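Local coordinates for binding domain (Hc) of Paraclostridial Mosquitocidal Protein 1 (PDB 6HOX) that targets the toxin to host nerve cells as the receptor-binding part of a botulinum-like neurotoxin active against Anopheles mosquitoes, at residues V334-F339 and E364-D369. Numbering follows the deposited sequence.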
loop_
_atom_site.group_PDB
_atom_site.type_symbol
_atom_site.label_atom_id
_atom_site.label_comp_id
_atom_site.label_asym_id
_atom_site.label_seq_id
_atom_site.Cartn_x
_atom_site.Cartn_y
_atom_site.Cartn_z
ATOM N N VAL A 334 2.549 -23.697 -1.917
ATOM C CA VAL A 334 2.587 -24.240 -3.245
ATOM C C VAL A 334 1.222 -23.983 -3.879
ATOM O O VAL A 334 0.182 -24.275 -3.295
ATOM C CB VAL A 334 2.961 -25.736 -3.264
ATOM C CG1 VAL A 334 2.742 -26.351 -4.644
ATOM C CG2 VAL A 334 4.406 -25.930 -2.835
ATOM N N ALA A 335 1.236 -23.378 -5.060
ATOM C CA ALA A 335 0.002 -22.906 -5.657
ATOM C C ALA A 335 0.189 -22.783 -7.173
ATOM O O ALA A 335 1.306 -22.683 -7.675
ATOM C CB ALA A 335 -0.397 -21.592 -5.015
ATOM N N ASP A 336 -0.922 -22.835 -7.899
ATOM C CA ASP A 336 -0.893 -22.647 -9.319
ATOM C C ASP A 336 -1.467 -21.279 -9.640
ATOM O O ASP A 336 -2.295 -20.757 -8.904
ATOM C CB ASP A 336 -1.627 -23.777 -10.033
ATOM C CG ASP A 336 -0.817 -25.059 -9.962
ATOM O OD1 ASP A 336 0.415 -25.022 -10.287
ATOM O OD2 ASP A 336 -1.394 -26.060 -9.548
ATOM N N VAL A 337 -0.980 -20.718 -10.742
ATOM C CA VAL A 337 -1.533 -19.507 -11.318
ATOM C C VAL A 337 -2.363 -19.907 -12.540
ATOM O O VAL A 337 -1.805 -20.307 -13.579
ATOM C CB VAL A 337 -0.419 -18.511 -11.677
ATOM C CG1 VAL A 337 -0.982 -17.226 -12.246
ATOM C CG2 VAL A 337 0.484 -18.237 -10.478
ATOM N N LYS A 338 -3.683 -19.794 -12.378
ATOM C CA LYS A 338 -4.682 -20.195 -13.344
ATOM C C LYS A 338 -5.091 -18.975 -14.172
ATOM O O LYS A 338 -5.441 -17.905 -13.632
ATOM C CB LYS A 338 -5.885 -20.785 -12.609
ATOM C CG LYS A 338 -7.092 -21.161 -13.457
ATOM C CD LYS A 338 -8.245 -21.605 -12.569
ATOM C CE LYS A 338 -9.613 -21.435 -13.193
ATOM N NZ LYS A 338 -10.675 -21.403 -12.156
ATOM N N PHE A 339 -5.070 -19.163 -15.490
ATOM C CA PHE A 339 -5.443 -18.137 -16.423
ATOM C C PHE A 339 -6.942 -18.253 -16.728
ATOM O O PHE A 339 -7.365 -19.146 -17.451
ATOM C CB PHE A 339 -4.555 -18.255 -17.657
ATOM C CG PHE A 339 -3.185 -17.672 -17.456
ATOM C CD1 PHE A 339 -2.340 -18.161 -16.469
ATOM C CD2 PHE A 339 -2.744 -16.628 -18.252
ATOM C CE1 PHE A 339 -1.079 -17.609 -16.279
ATOM C CE2 PHE A 339 -1.486 -16.075 -18.054
ATOM C CZ PHE A 339 -0.660 -16.567 -17.070
ATOM N N GLU A 364 -2.781 -27.257 -19.462
ATOM C CA GLU A 364 -3.669 -27.975 -18.573
ATOM C C GLU A 364 -2.837 -28.902 -17.680
ATOM O O GLU A 364 -3.163 -29.114 -16.528
ATOM C CB GLU A 364 -4.690 -28.778 -19.378
ATOM C CG GLU A 364 -5.699 -29.484 -18.498
ATOM C CD GLU A 364 -7.051 -29.747 -19.141
ATOM O OE1 GLU A 364 -7.080 -30.404 -20.206
ATOM O OE2 GLU A 364 -8.069 -29.289 -18.575
ATOM N N GLY A 365 -1.752 -29.432 -18.248
ATOM C CA GLY A 365 -0.847 -30.359 -17.581
ATOM C C GLY A 365 0.182 -29.656 -16.702
ATOM O O GLY A 365 1.155 -29.065 -17.207
ATOM N N ARG A 366 -0.044 -29.758 -15.388
ATOM C CA ARG A 366 0.876 -29.358 -14.325
ATOM C C ARG A 366 2.208 -30.092 -14.507
ATOM O O ARG A 366 2.237 -31.320 -14.564
ATOM C CB ARG A 366 0.231 -29.699 -12.977
ATOM C CG ARG A 366 0.800 -28.974 -11.769
ATOM C CD ARG A 366 -0.193 -29.010 -10.623
ATOM N NE ARG A 366 0.315 -28.291 -9.466
ATOM C CZ ARG A 366 1.187 -28.773 -8.581
ATOM N NH1 ARG A 366 1.583 -30.039 -8.638
ATOM N NH2 ARG A 366 1.667 -27.981 -7.637
ATOM N N ASN A 367 3.293 -29.323 -14.621
ATOM C CA ASN A 367 4.630 -29.828 -14.869
ATOM C C ASN A 367 5.621 -29.124 -13.928
ATOM O O ASN A 367 6.267 -28.151 -14.307
ATOM C CB ASN A 367 5.049 -29.627 -16.326
ATOM C CG ASN A 367 6.438 -30.157 -16.593
ATOM O OD1 ASN A 367 6.908 -31.026 -15.867
ATOM N ND2 ASN A 367 7.098 -29.661 -17.623
ATOM N N GLY A 368 5.740 -29.654 -12.710
ATOM C CA GLY A 368 6.535 -29.063 -11.657
ATOM C C GLY A 368 5.640 -28.340 -10.672
ATOM O O GLY A 368 4.417 -28.472 -10.751
ATOM N N ASP A 369 6.257 -27.595 -9.743
ATOM C CA ASP A 369 5.543 -26.882 -8.695
ATOM C C ASP A 369 5.964 -25.412 -8.730
ATOM O O ASP A 369 7.093 -25.101 -9.069
ATOM C CB ASP A 369 5.808 -27.498 -7.319
ATOM C CG ASP A 369 5.383 -28.955 -7.229
ATOM O OD1 ASP A 369 6.183 -29.823 -7.616
ATOM O OD2 ASP A 369 4.240 -29.204 -6.817
HETATM O O HOH W 1 2.321 -25.333 -8.117
#
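D336 and R366 meet in a salt bridge through one carboxylate oxygen: NE of R366 donates to OD2 of D336, 2.8 Å away, at its syn lone pair, with an angle of 149° at the hydrogen. The bond lies close to the guanidinium plane, but the carboxylate is turned 72° against that plane, which rules out a flat two-pronged pairing. R366 reaches across because CG stands anti to the backbone N (chi1 -161°) and the chain runs extended to NE. The far edge of the guanidinium turns back to its own loop, where NH2 of R366 gives a 3.0 Å bond to OD2 of D369 from above the carboxylate plane; NH1 adds a weak one to the same oxygen. Held by two acids, the guanidinium also has the carbonyl O of G368 over one face, 3.8 Å above its plane. At its edge CG1 of V334 packs 3.6 Å from NH2 of R366. A water accepts from NH2 of R366 and lies within hydrogen-bonding distance of OD1 of D336 and O of A335. This surface salt-bridge network ties the loop between strands 361-363 and 369-373 to strand 333-339, which pairs with 369-373 through A335 and L370, in the beta-trefoil of the C-terminal receptor-binding subdomain of clostridial neurotoxins.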